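Local coordinates for pirin family protein (Acinetobacter baumannii, PDB 6D0P), which probably acts as a metal-dependent quercetin 2,3-dioxygenase of the pirin family, a bicupin protein that probably uses one iron cation per subunit, at residues V216-N221 and E237-A242; K5-A10 and T227-S232; K189-Q194 and E243-F248; T205-V210 and L249-Q254. All coordinates share one frame; numbering follows the deposited sequence.

Contact 1. Residues V216-N221 and E237-A242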
loop_
_atom_site.group_PDB
_atom_site.type_symbol
_atom_site.label_atom_id
_atom_site.label_comp_id
_atom_site.label_asym_id
_atom_site.label_seq_id
_atom_site.Cartn_x
_atom_site.Cartn_y
_atom_site.Cartn_z
ATOM N N VAL A 216 20.064 -6.917 2.648
ATOM C CA VAL A 216 21.113 -5.916 2.691
ATOM C C VAL A 216 20.955 -5.025 1.460
ATOM O O VAL A 216 20.896 -5.527 0.333
ATOM C CB VAL A 216 22.513 -6.559 2.734
ATOM C CG1 VAL A 216 23.613 -5.509 2.704
ATOM C CG2 VAL A 216 22.678 -7.465 3.941
ATOM N N VAL A 217 20.888 -3.711 1.691
ATOM C CA VAL A 217 20.787 -2.726 0.624
ATOM C C VAL A 217 22.194 -2.177 0.312
ATOM O O VAL A 217 22.926 -1.748 1.220
ATOM C CB VAL A 217 19.846 -1.573 1.023
ATOM C CG1 VAL A 217 19.676 -0.565 -0.101
ATOM C CG2 VAL A 217 18.504 -2.072 1.515
ATOM N N ASN A 218 22.545 -2.158 -0.969
ATOM C CA ASN A 218 23.823 -1.613 -1.456
ATOM C C ASN A 218 25.019 -2.191 -0.687
ATOM O O ASN A 218 25.956 -1.458 -0.379
ATOM C CB ASN A 218 23.828 -0.083 -1.408
ATOM C CG ASN A 218 22.824 0.516 -2.363
ATOM O OD1 ASN A 218 22.418 -0.143 -3.311
ATOM N ND2 ASN A 218 22.417 1.755 -2.127
ATOM N N ASP A 219 24.967 -3.489 -0.378
ATOM C CA ASP A 219 26.061 -4.240 0.258
ATOM C C ASP A 219 26.421 -3.764 1.670
ATOM O O ASP A 219 27.245 -4.415 2.286
ATOM C CB ASP A 219 27.362 -4.167 -0.554
ATOM C CG ASP A 219 27.224 -4.674 -1.975
ATOM O OD1 ASP A 219 26.611 -5.753 -2.169
ATOM O OD2 ASP A 219 27.726 -3.985 -2.872
ATOM N N THR A 220 25.856 -2.695 2.208
ATOM C CA THR A 220 26.325 -2.225 3.512
ATOM C C THR A 220 25.199 -1.984 4.530
ATOM O O THR A 220 25.527 -1.766 5.682
ATOM C CB THR A 220 27.128 -0.922 3.361
ATOM O OG1 THR A 220 26.263 0.015 2.721
ATOM C CG2 THR A 220 28.398 -1.090 2.548
ATOM N N ASN A 221 23.919 -1.974 4.174
ATOM C CA ASN A 221 22.908 -1.690 5.218
ATOM C C ASN A 221 21.870 -2.810 5.279
ATOM O O ASN A 221 21.080 -3.008 4.361
ATOM C CB ASN A 221 22.245 -0.327 5.018
ATOM C CG ASN A 221 23.172 0.818 5.380
ATOM O OD1 ASN A 221 23.697 1.463 4.487
ATOM N ND2 ASN A 221 23.377 1.067 6.675
ATOM N N GLU A 237 19.966 3.474 -9.269
ATOM C CA GLU A 237 20.003 2.044 -8.997
ATOM C C GLU A 237 20.366 1.746 -7.545
ATOM O O GLU A 237 21.001 2.547 -6.846
ATOM C CB GLU A 237 20.983 1.369 -9.960
ATOM C CG GLU A 237 22.387 1.234 -9.425
ATOM C CD GLU A 237 23.362 0.533 -10.361
ATOM O OE1 GLU A 237 23.511 1.010 -11.490
ATOM O OE2 GLU A 237 23.964 -0.499 -9.954
ATOM N N PHE A 238 19.943 0.562 -7.123
ATOM C CA PHE A 238 20.306 0.043 -5.831
ATOM C C PHE A 238 20.239 -1.479 -5.906
ATOM O O PHE A 238 19.635 -2.037 -6.841
ATOM C CB PHE A 238 19.413 0.607 -4.723
ATOM C CG PHE A 238 17.961 0.215 -4.792
ATOM C CD1 PHE A 238 17.079 0.912 -5.597
ATOM C CD2 PHE A 238 17.478 -0.847 -4.034
ATOM C CE1 PHE A 238 15.740 0.547 -5.669
ATOM C CE2 PHE A 238 16.134 -1.192 -4.082
ATOM C CZ PHE A 238 15.265 -0.494 -4.898
ATOM N N SER A 239 20.831 -2.118 -4.923
ATOM C CA SER A 239 20.875 -3.577 -4.881
ATOM C C SER A 239 20.255 -4.094 -3.582
ATOM O O SER A 239 20.302 -3.430 -2.522
ATOM C CB SER A 239 22.285 -4.096 -5.049
ATOM O OG SER A 239 23.095 -3.821 -3.906
ATOM N N LEU A 240 19.701 -5.288 -3.678
ATOM C CA LEU A 240 19.152 -5.997 -2.542
ATOM C C LEU A 240 19.760 -7.404 -2.533
ATOM O O LEU A 240 19.790 -8.094 -3.565
ATOM C CB LEU A 240 17.629 -6.081 -2.653
ATOM C CG LEU A 240 16.832 -4.784 -2.564
ATOM C CD1 LEU A 240 15.349 -5.085 -2.684
ATOM C CD2 LEU A 240 17.099 -4.054 -1.257
ATOM N N ASN A 241 20.227 -7.825 -1.378
ATOM C CA ASN A 241 20.858 -9.139 -1.218
ATOM C C ASN A 241 20.215 -9.800 -0.007
ATOM O O ASN A 241 20.410 -9.330 1.109
ATOM C CB ASN A 241 22.373 -8.993 -1.047
ATOM C CG ASN A 241 23.143 -10.270 -1.321
ATOM O OD1 ASN A 241 22.554 -11.336 -1.497
ATOM N ND2 ASN A 241 24.462 -10.161 -1.380
ATOM N N ALA A 242 19.429 -10.852 -0.216
ATOM C CA ALA A 242 18.692 -11.478 0.894
ATOM C C ALA A 242 19.584 -12.366 1.785
ATOM O O ALA A 242 20.270 -13.262 1.310
ATOM C CB ALA A 242 17.540 -12.271 0.337
HETATM O O HOH W 1 23.030 -5.363 -1.430
HETATM O O HOH W 2 25.507 -3.539 -4.514
#

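Contact 2. Residues K5-A10 and T227-S232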
loop_
_atom_site.group_PDB
_atom_site.type_symbol
_atom_site.label_atom_id
_atom_site.label_comp_id
_atom_site.label_asym_id
_atom_site.label_seq_id
_atom_site.Cartn_x
_atom_site.Cartn_y
_atom_site.Cartn_z
ATOM N N LYS A 5 21.712 4.954 -5.790
ATOM C CA LYS A 5 20.923 5.666 -4.793
ATOM C C LYS A 5 21.578 5.392 -3.431
ATOM O O LYS A 5 22.084 4.287 -3.175
ATOM C CB LYS A 5 19.453 5.237 -4.803
ATOM C CG LYS A 5 18.629 5.759 -5.973
ATOM C CD LYS A 5 17.175 5.344 -5.913
ATOM C CE LYS A 5 16.298 6.031 -6.935
ATOM N NZ LYS A 5 16.255 7.498 -6.754
ATOM N N LYS A 6 21.587 6.397 -2.571
ATOM C CA LYS A 6 22.189 6.253 -1.259
ATOM C C LYS A 6 21.114 5.876 -0.229
ATOM O O LYS A 6 19.991 6.344 -0.311
ATOM C CB LYS A 6 22.849 7.581 -0.872
ATOM C CG LYS A 6 23.834 8.133 -1.900
ATOM C CD LYS A 6 24.347 9.512 -1.567
ATOM C CE LYS A 6 25.312 10.037 -2.610
ATOM N NZ LYS A 6 25.679 11.444 -2.335
ATOM N N PHE A 7 21.479 5.040 0.731
ATOM C CA PHE A 7 20.608 4.709 1.854
ATOM C C PHE A 7 20.623 5.889 2.846
ATOM O O PHE A 7 21.687 6.229 3.380
ATOM C CB PHE A 7 21.121 3.439 2.531
ATOM C CG PHE A 7 20.430 3.081 3.811
ATOM C CD1 PHE A 7 19.208 2.445 3.808
ATOM C CD2 PHE A 7 21.036 3.334 5.027
ATOM C CE1 PHE A 7 18.584 2.108 4.999
ATOM C CE2 PHE A 7 20.418 2.983 6.215
ATOM C CZ PHE A 7 19.180 2.402 6.199
ATOM N N LEU A 8 19.485 6.501 3.125
ATOM C CA LEU A 8 19.441 7.677 4.035
ATOM C C LEU A 8 19.039 7.304 5.464
ATOM O O LEU A 8 19.525 7.924 6.454
ATOM C CB LEU A 8 18.463 8.696 3.448
ATOM C CG LEU A 8 18.850 9.213 2.067
ATOM C CD1 LEU A 8 17.838 10.237 1.555
ATOM C CD2 LEU A 8 20.250 9.800 2.111
ATOM N N GLY A 9 18.174 6.322 5.611
ATOM C CA GLY A 9 17.726 5.912 6.937
ATOM C C GLY A 9 16.618 4.883 6.878
ATOM O O GLY A 9 16.087 4.590 5.789
ATOM N N ALA A 10 16.237 4.368 8.049
ATOM C CA ALA A 10 15.205 3.377 8.078
ATOM C C ALA A 10 14.454 3.443 9.404
ATOM O O ALA A 10 15.022 3.855 10.446
ATOM C CB ALA A 10 15.791 1.999 7.860
ATOM N N THR A 227 10.097 -2.999 8.410
ATOM C CA THR A 227 10.991 -1.835 8.253
ATOM C C THR A 227 10.770 -1.151 6.898
ATOM O O THR A 227 10.484 -1.826 5.876
ATOM C CB THR A 227 12.471 -2.250 8.331
ATOM O OG1 THR A 227 12.793 -2.794 9.621
ATOM C CG2 THR A 227 13.431 -1.104 8.101
ATOM N N VAL A 228 10.872 0.172 6.899
ATOM C CA VAL A 228 10.928 0.932 5.661
ATOM C C VAL A 228 12.264 1.686 5.625
ATOM O O VAL A 228 12.640 2.336 6.603
ATOM C CB VAL A 228 9.750 1.908 5.475
ATOM C CG1 VAL A 228 9.581 2.871 6.634
ATOM C CG2 VAL A 228 9.903 2.686 4.176
ATOM N N ALA A 229 12.964 1.558 4.514
ATOM C CA ALA A 229 14.177 2.299 4.242
ATOM C C ALA A 229 13.862 3.376 3.195
ATOM O O ALA A 229 13.146 3.125 2.232
ATOM C CB ALA A 229 15.273 1.389 3.744
ATOM N N ILE A 230 14.458 4.548 3.377
ATOM C CA ILE A 230 14.343 5.650 2.454
ATOM C C ILE A 230 15.684 5.803 1.726
ATOM O O ILE A 230 16.750 5.917 2.369
ATOM C CB ILE A 230 13.923 6.912 3.226
ATOM C CG1 ILE A 230 12.555 6.668 3.877
ATOM C CG2 ILE A 230 13.926 8.149 2.331
ATOM C CD1 ILE A 230 12.041 7.804 4.664
ATOM N N LEU A 231 15.642 5.733 0.399
ATOM C CA LEU A 231 16.847 5.918 -0.420
ATOM C C LEU A 231 16.803 7.326 -1.030
ATOM O O LEU A 231 15.759 7.989 -1.037
ATOM C CB LEU A 231 16.943 4.862 -1.524
ATOM C CG LEU A 231 16.830 3.393 -1.123
ATOM C CD1 LEU A 231 17.230 2.497 -2.279
ATOM C CD2 LEU A 231 17.638 3.039 0.095
ATOM N N SER A 232 17.938 7.811 -1.506
ATOM C CA SER A 232 17.990 9.147 -2.075
ATOM C C SER A 232 17.194 9.222 -3.389
ATOM O O SER A 232 17.094 8.250 -4.167
ATOM C CB SER A 232 19.416 9.612 -2.272
ATOM O OG SER A 232 20.098 8.755 -3.190
#

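Contact 3. Residues K189-Q194 and E243-F248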
loop_
_atom_site.group_PDB
_atom_site.type_symbol
_atom_site.label_atom_id
_atom_site.label_comp_id
_atom_site.label_asym_id
_atom_site.label_seq_id
_atom_site.Cartn_x
_atom_site.Cartn_y
_atom_site.Cartn_z
ATOM N N LYS A 189 9.177 -11.590 -3.358
ATOM C CA LYS A 189 9.950 -12.379 -2.461
ATOM C C LYS A 189 11.363 -12.539 -3.021
ATOM O O LYS A 189 11.549 -12.849 -4.208
ATOM C CB LYS A 189 9.288 -13.751 -2.279
ATOM C CG LYS A 189 10.039 -14.728 -1.392
ATOM C CD LYS A 189 9.417 -16.109 -1.453
ATOM C CE LYS A 189 10.164 -17.142 -0.645
ATOM N NZ LYS A 189 9.695 -18.505 -0.987
ATOM N N LEU A 190 12.331 -12.333 -2.151
ATOM C CA LEU A 190 13.739 -12.549 -2.477
ATOM C C LEU A 190 14.197 -13.736 -1.634
ATOM O O LEU A 190 14.090 -13.699 -0.398
ATOM C CB LEU A 190 14.567 -11.318 -2.122
ATOM C CG LEU A 190 14.116 -10.008 -2.740
ATOM C CD1 LEU A 190 15.044 -8.880 -2.309
ATOM C CD2 LEU A 190 14.044 -10.109 -4.252
ATOM N N VAL A 191 14.734 -14.751 -2.288
ATOM C CA VAL A 191 15.145 -15.969 -1.603
ATOM C C VAL A 191 16.559 -15.770 -1.030
ATOM O O VAL A 191 17.498 -15.222 -1.687
ATOM C CB VAL A 191 15.082 -17.186 -2.549
ATOM C CG1 VAL A 191 15.707 -18.430 -1.935
ATOM C CG2 VAL A 191 13.653 -17.457 -2.988
ATOM N N LYS A 192 16.720 -16.358 0.181
ATOM C CA LYS A 192 17.966 -16.289 0.894
ATOM C C LYS A 192 19.131 -16.633 -0.040
ATOM O O LYS A 192 19.058 -17.604 -0.816
ATOM C CB LYS A 192 17.898 -17.273 2.066
ATOM C CG LYS A 192 19.160 -17.382 2.903
ATOM C CD LYS A 192 19.001 -18.338 4.064
ATOM C CE LYS A 192 20.246 -18.435 4.909
ATOM N NZ LYS A 192 20.117 -19.506 5.925
ATOM N N GLY A 193 20.166 -15.812 0.047
ATOM C CA GLY A 193 21.421 -16.009 -0.688
ATOM C C GLY A 193 21.399 -15.421 -2.093
ATOM O O GLY A 193 22.367 -15.575 -2.818
ATOM N N GLN A 194 20.331 -14.741 -2.503
ATOM C CA GLN A 194 20.308 -14.175 -3.860
ATOM C C GLN A 194 20.358 -12.645 -3.806
ATOM O O GLN A 194 19.676 -12.029 -2.937
ATOM C CB GLN A 194 19.054 -14.631 -4.603
ATOM C CG GLN A 194 18.986 -16.141 -4.752
ATOM C CD GLN A 194 20.117 -16.684 -5.598
ATOM O OE1 GLN A 194 20.467 -16.131 -6.646
ATOM N NE2 GLN A 194 20.676 -17.799 -5.166
ATOM N N GLU A 243 19.472 -12.171 3.098
ATOM C CA GLU A 243 20.177 -12.987 4.101
ATOM C C GLU A 243 19.227 -14.086 4.613
ATOM O O GLU A 243 19.650 -15.072 5.234
ATOM C CB GLU A 243 20.676 -12.105 5.242
ATOM C CG GLU A 243 21.653 -11.031 4.795
ATOM C CD GLU A 243 23.098 -11.491 4.679
ATOM O OE1 GLU A 243 23.317 -12.706 4.492
ATOM O OE2 GLU A 243 24.004 -10.636 4.766
ATOM N N GLU A 244 17.939 -13.869 4.347
ATOM C CA GLU A 244 16.840 -14.774 4.707
ATOM C C GLU A 244 15.743 -14.620 3.646
ATOM O O GLU A 244 15.690 -13.594 2.983
ATOM C CB GLU A 244 16.169 -14.385 6.032
ATOM C CG GLU A 244 17.054 -14.423 7.268
ATOM C CD GLU A 244 16.348 -13.851 8.486
ATOM O OE1 GLU A 244 15.097 -13.730 8.438
ATOM O OE2 GLU A 244 17.039 -13.513 9.478
ATOM N N ASP A 245 14.849 -15.591 3.506
ATOM C CA ASP A 245 13.709 -15.411 2.584
ATOM C C ASP A 245 12.985 -14.127 3.010
ATOM O O ASP A 245 12.645 -13.986 4.206
ATOM C CB ASP A 245 12.724 -16.578 2.656
ATOM C CG ASP A 245 13.200 -17.842 1.959
ATOM O OD1 ASP A 245 14.349 -17.859 1.462
ATOM O OD2 ASP A 245 12.408 -18.796 1.917
ATOM N N THR A 246 12.764 -13.205 2.073
ATOM C CA THR A 246 12.253 -11.881 2.419
ATOM C C THR A 246 11.028 -11.504 1.574
ATOM O O THR A 246 11.068 -11.623 0.362
ATOM C CB THR A 246 13.372 -10.847 2.204
ATOM O OG1 THR A 246 14.484 -11.162 3.049
ATOM C CG2 THR A 246 12.918 -9.427 2.441
ATOM N N LYS A 247 9.964 -11.046 2.230
ATOM C CA LYS A 247 8.818 -10.478 1.581
ATOM C C LYS A 247 9.023 -8.957 1.572
ATOM O O LYS A 247 9.261 -8.350 2.648
ATOM C CB LYS A 247 7.494 -10.765 2.305
ATOM C CG LYS A 247 7.117 -12.223 2.527
ATOM C CD LYS A 247 6.017 -12.338 3.600
ATOM C CE LYS A 247 5.775 -13.724 4.167
ATOM N NZ LYS A 247 4.783 -13.683 5.282
ATOM N N PHE A 248 8.960 -8.360 0.392
ATOM C CA PHE A 248 9.264 -6.927 0.266
ATOM C C PHE A 248 8.266 -6.199 -0.639
ATOM O O PHE A 248 7.463 -6.801 -1.367
ATOM C CB PHE A 248 10.659 -6.739 -0.360
ATOM C CG PHE A 248 10.726 -7.117 -1.817
ATOM C CD1 PHE A 248 10.417 -6.199 -2.817
ATOM C CD2 PHE A 248 11.074 -8.396 -2.204
ATOM C CE1 PHE A 248 10.408 -6.568 -4.154
ATOM C CE2 PHE A 248 11.103 -8.754 -3.546
ATOM C CZ PHE A 248 10.763 -7.847 -4.525
HETATM O O HOH W 3 11.692 -19.979 -0.371
#

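Contact 4. Residues T205-V210 and L249-Q254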
loop_
_atom_site.group_PDB
_atom_site.type_symbol
_atom_site.label_atom_id
_atom_site.label_comp_id
_atom_site.label_asym_id
_atom_site.label_seq_id
_atom_site.Cartn_x
_atom_site.Cartn_y
_atom_site.Cartn_z
ATOM N N THR A 205 11.221 9.373 -5.484
ATOM C CA THR A 205 11.138 8.834 -4.126
ATOM C C THR A 205 11.288 7.318 -4.257
ATOM O O THR A 205 10.703 6.754 -5.183
ATOM C CB THR A 205 9.767 9.142 -3.519
ATOM O OG1 THR A 205 9.688 10.554 -3.372
ATOM C CG2 THR A 205 9.498 8.442 -2.206
ATOM N N THR A 206 12.054 6.688 -3.360
ATOM C CA THR A 206 12.313 5.279 -3.415
ATOM C C THR A 206 12.276 4.726 -1.998
ATOM O O THR A 206 13.124 5.094 -1.150
ATOM C CB THR A 206 13.666 4.988 -4.076
ATOM O OG1 THR A 206 13.688 5.532 -5.398
ATOM C CG2 THR A 206 13.947 3.507 -4.159
ATOM N N LEU A 207 11.256 3.926 -1.725
ATOM C CA LEU A 207 11.076 3.314 -0.431
ATOM C C LEU A 207 11.212 1.795 -0.565
ATOM O O LEU A 207 10.579 1.195 -1.452
ATOM C CB LEU A 207 9.685 3.677 0.097
ATOM C CG LEU A 207 9.337 5.156 0.082
ATOM C CD1 LEU A 207 7.889 5.344 0.469
ATOM C CD2 LEU A 207 10.260 5.943 1.019
ATOM N N VAL A 208 12.040 1.186 0.276
ATOM C CA VAL A 208 12.193 -0.273 0.321
ATOM C C VAL A 208 11.525 -0.744 1.606
ATOM O O VAL A 208 11.930 -0.359 2.703
ATOM C CB VAL A 208 13.662 -0.713 0.265
ATOM C CG1 VAL A 208 13.816 -2.225 0.383
ATOM C CG2 VAL A 208 14.320 -0.172 -0.996
ATOM N N VAL A 209 10.453 -1.491 1.438
ATOM C CA VAL A 209 9.691 -1.986 2.576
ATOM C C VAL A 209 9.993 -3.479 2.746
ATOM O O VAL A 209 9.832 -4.250 1.805
ATOM C CB VAL A 209 8.184 -1.750 2.401
ATOM C CG1 VAL A 209 7.389 -2.274 3.600
ATOM C CG2 VAL A 209 7.882 -0.285 2.163
ATOM N N VAL A 210 10.476 -3.840 3.926
ATOM C CA VAL A 210 10.727 -5.205 4.263
ATOM C C VAL A 210 9.617 -5.638 5.216
ATOM O O VAL A 210 9.560 -5.187 6.339
ATOM C CB VAL A 210 12.127 -5.396 4.875
ATOM C CG1 VAL A 210 12.390 -6.855 5.240
ATOM C CG2 VAL A 210 13.193 -4.870 3.938
ATOM N N LEU A 249 8.318 -4.880 -0.524
ATOM C CA LEU A 249 7.710 -3.983 -1.484
ATOM C C LEU A 249 8.744 -2.933 -1.854
ATOM O O LEU A 249 9.612 -2.553 -1.022
ATOM C CB LEU A 249 6.463 -3.270 -0.965
ATOM C CG LEU A 249 5.267 -4.172 -0.749
ATOM C CD1 LEU A 249 5.110 -4.450 0.717
ATOM C CD2 LEU A 249 4.010 -3.540 -1.311
ATOM N N VAL A 250 8.711 -2.542 -3.097
ATOM C CA VAL A 250 9.482 -1.383 -3.531
ATOM C C VAL A 250 8.460 -0.358 -4.043
ATOM O O VAL A 250 7.652 -0.668 -4.919
ATOM C CB VAL A 250 10.525 -1.746 -4.590
ATOM C CG1 VAL A 250 11.184 -0.516 -5.192
ATOM C CG2 VAL A 250 11.565 -2.696 -4.032
ATOM N N LEU A 251 8.505 0.843 -3.490
ATOM C CA LEU A 251 7.583 1.899 -3.842
ATOM C C LEU A 251 8.394 3.074 -4.370
ATOM O O LEU A 251 9.281 3.557 -3.662
ATOM C CB LEU A 251 6.824 2.324 -2.591
ATOM C CG LEU A 251 6.183 1.205 -1.786
ATOM C CD1 LEU A 251 5.624 1.768 -0.491
ATOM C CD2 LEU A 251 5.095 0.497 -2.582
ATOM N N THR A 252 8.127 3.505 -5.588
ATOM C CA THR A 252 8.842 4.673 -6.121
ATOM C C THR A 252 7.828 5.589 -6.786
ATOM O O THR A 252 6.747 5.140 -7.231
ATOM C CB THR A 252 9.934 4.328 -7.145
ATOM O OG1 THR A 252 9.397 4.206 -8.464
ATOM C CG2 THR A 252 10.662 3.049 -6.796
ATOM N N GLY A 253 8.203 6.854 -6.902
ATOM C CA GLY A 253 7.355 7.744 -7.600
ATOM C C GLY A 253 7.898 9.150 -7.710
ATOM O O GLY A 253 8.747 9.608 -6.909
ATOM N N GLN A 254 7.406 9.836 -8.736
ATOM C CA GLN A 254 7.713 11.230 -8.933
ATOM C C GLN A 254 7.076 11.999 -7.770
ATOM O O GLN A 254 5.875 11.863 -7.534
ATOM C CB GLN A 254 7.159 11.725 -10.269
ATOM C CG GLN A 254 7.428 13.203 -10.522
ATOM C CD GLN A 254 8.904 13.483 -10.647
ATOM O OE1 GLN A 254 9.640 12.724 -11.262
ATOM N NE2 GLN A 254 9.355 14.582 -10.058
#

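Contact 1. Residues V216-N221 and E237-A242
V216 and N241 form an antiparallel hydrogen-bonded pair, joined by V216 N to N241 O at 2.9 Å, nearly straight at 174°, and by N241 N to V216 O. V217 and L240 follow as a non-hydrogen-bonded pair. Their side chains lie alongside each other on the same face, with V217 CG2 3.7 Å from L240 CD2. L240 also packs on V208 of the facing sheet in the C-terminal cupin domain. Strands 214-217 and 237-242 are neighbours in a four-stranded antiparallel sheet. Beyond V217 the strand ends, but N218 keeps up the pairing. Its backbone N donates to S239 O, and N218 OD1 accepts a hydrogen bond from S239 N at 3.0 Å, nearly in line with the amide C=O. A chi1 of -66° keeps CG beside the N218 backbone N, from where OD1 reaches S239 N. The N218 side chain crosses that of F238 at about a right angle, the amide and ring planes 70° apart, OD1 lying 3.4 Å from F238 CB. T220 and N221 both face V217 in a classic beta bulge, and V217 O accepts from both their N-H groups. A water links V216 O, D219 N and S239 OG. D219 OD1 forms a salt bridge with K195.

Contact 2. Residues K5-A10 and T227-S232
F7 turns the edge of its ring to A229 and L231. CE1 of F7 is 3.6 Å from A229 CB, and CD1 of F7 is 4.1 Å from L231 CD2. With CG anti to the F7 backbone N (chi1 172°), the ring runs along the strand and reaches A229, two residues beyond its pairing partner L231. The L231 side chain crosses it at about a right angle. G9 N sits over the centre of one ring face, 4.0 Å above the plane. L223 adds to this apolar patch from strand 221-224. Further along, the methyl of A10 packs on T227 CG2 and beside A229 CB.

The two strands are antiparallel, with axes 155° apart. L8 and G9 both face I230, a classic beta bulge that shifts the register by one residue. L8 N donates to I230 O, and I230 N donates to G9 O. The pairing adds the N-terminal strand 7-12 to the edge of the sheet of the C-terminal cupin domain. The bulge places L8 CB 3.4 Å from I230 O, and L8 CD1 lies against S232 CA.

The polar edge gathers at S232. Its N donates to K6 O, and its OG accepts from K6 N at 2.9 Å, nearly straight at 169°. S232 OG also bonds to E234 O. The K5 chain passes along S232 O and bends at its last torsion, bringing NZ to a lone pair of S232 O at 2.8 Å. K5 NZ also donates to the carbonyls of H204 and G235, so three backbone oxygens hold the ammonium group.

Contact 3. Residues K189-Q194 and E243-F248
L190 and T246 make a hydrogen-bonded pair between neighbouring antiparallel strands of the C-terminal cupin domain. L190 N donates to T246 O at 2.9 Å, and T246 N returns a bond to L190 O at 2.8 Å. K189 and K247 form the next pair, without hydrogen bonds. After L190 a type II beta turn from V191 to Q194 leads into strand 195-199.

The tight part lies on the face of L190 and T246. The L190 side chain crosses that of F248 at about a right angle, with CD2 of L190 only 3.3 Å from CE2 of F248. The F248 ring gets there by a chi1 of 70°, which sets CG between its backbone N and carbonyl carbon. L156, L240 and A242 also pack on L190, which is buried. T246 OG1 donates to E244 O within its own segment and has a further bond with A214 N.

The outer side, toward the exposed K192 and D245, is looser and charged. The extended K192 chain passes over the corner at E243 and E244, with CG 3.3 Å from E243 O. K189 and D245 form only a long salt bridge. A water bridges them, accepting from K189 NZ and donating to D245 OD2. The other carboxylate oxygen holds the start of the turn: D245 OD1 accepts the K192 N-H on its anti lone pair at 3.1 Å, with an almost linear angle of 179°.

Contact 4. Residues T205-V210 and L249-Q254
Six backbone hydrogen bonds join L207, V209 and T205 to L251, L249 and G253, two for each pair. L207 N to L251 O is 2.8 Å and nearly straight at 174°. The bond from T205 N to G253 O is more bent, at 130°. Between these pairs, alpha C-H groups approach carbonyl oxygens, as with V250 CA and L207 O at 3.5 Å.

Apolar packing follows the face of L207, V209, L249 and L251. V209 CB lies 4.1 Å from L249 CB, and L207 CB meets L251 CB at 4.2 Å. A diagonal contact brings V209 CG2 within 4.0 Å of L251 CD1; V209 holds CG2 beside its backbone N (chi1 180°). F41 and L44 of strand 41-52 cover this face.

V208, V250 and T206 turn to the other face, where F238 packs on all three. T206 and T252 lie alongside each other, with T206 OG1 4.2 Å from T252 CG2. T206 OG1 bonds to H204 O; T252 OG1 bonds to N184 ND2 and weakly to H204 ND1.

All ten touching residues are buried. The pair forms the middle of one sheet of the C-terminal cupin beta-barrel, its leucine and valine face packed on strand 41-52.

In the fold
Contacts 2, 3 and 4 all reach one antiparallel sheet, in which strand 227-231 neighbours 205-210, and 205-210 neighbours 245-253. Contact 1 belongs to the facing four-stranded sheet. F238 bridges the two sheets, with CE2 3.7 Å from V208 CG2 of contact 4 and CG 3.5 Å from L231 CD1 of contact 2. The centres of contacts 2 and 4 are about 9 Å apart, whereas contacts 2 and 3 do not touch. Contact 3 lies nearest a bound magnesium ion, about 9 Å from the L190 side chain. The manganese site of H64, H66, H108 and E110 belongs to the N-terminal cupin domain and uses no residue of these contacts.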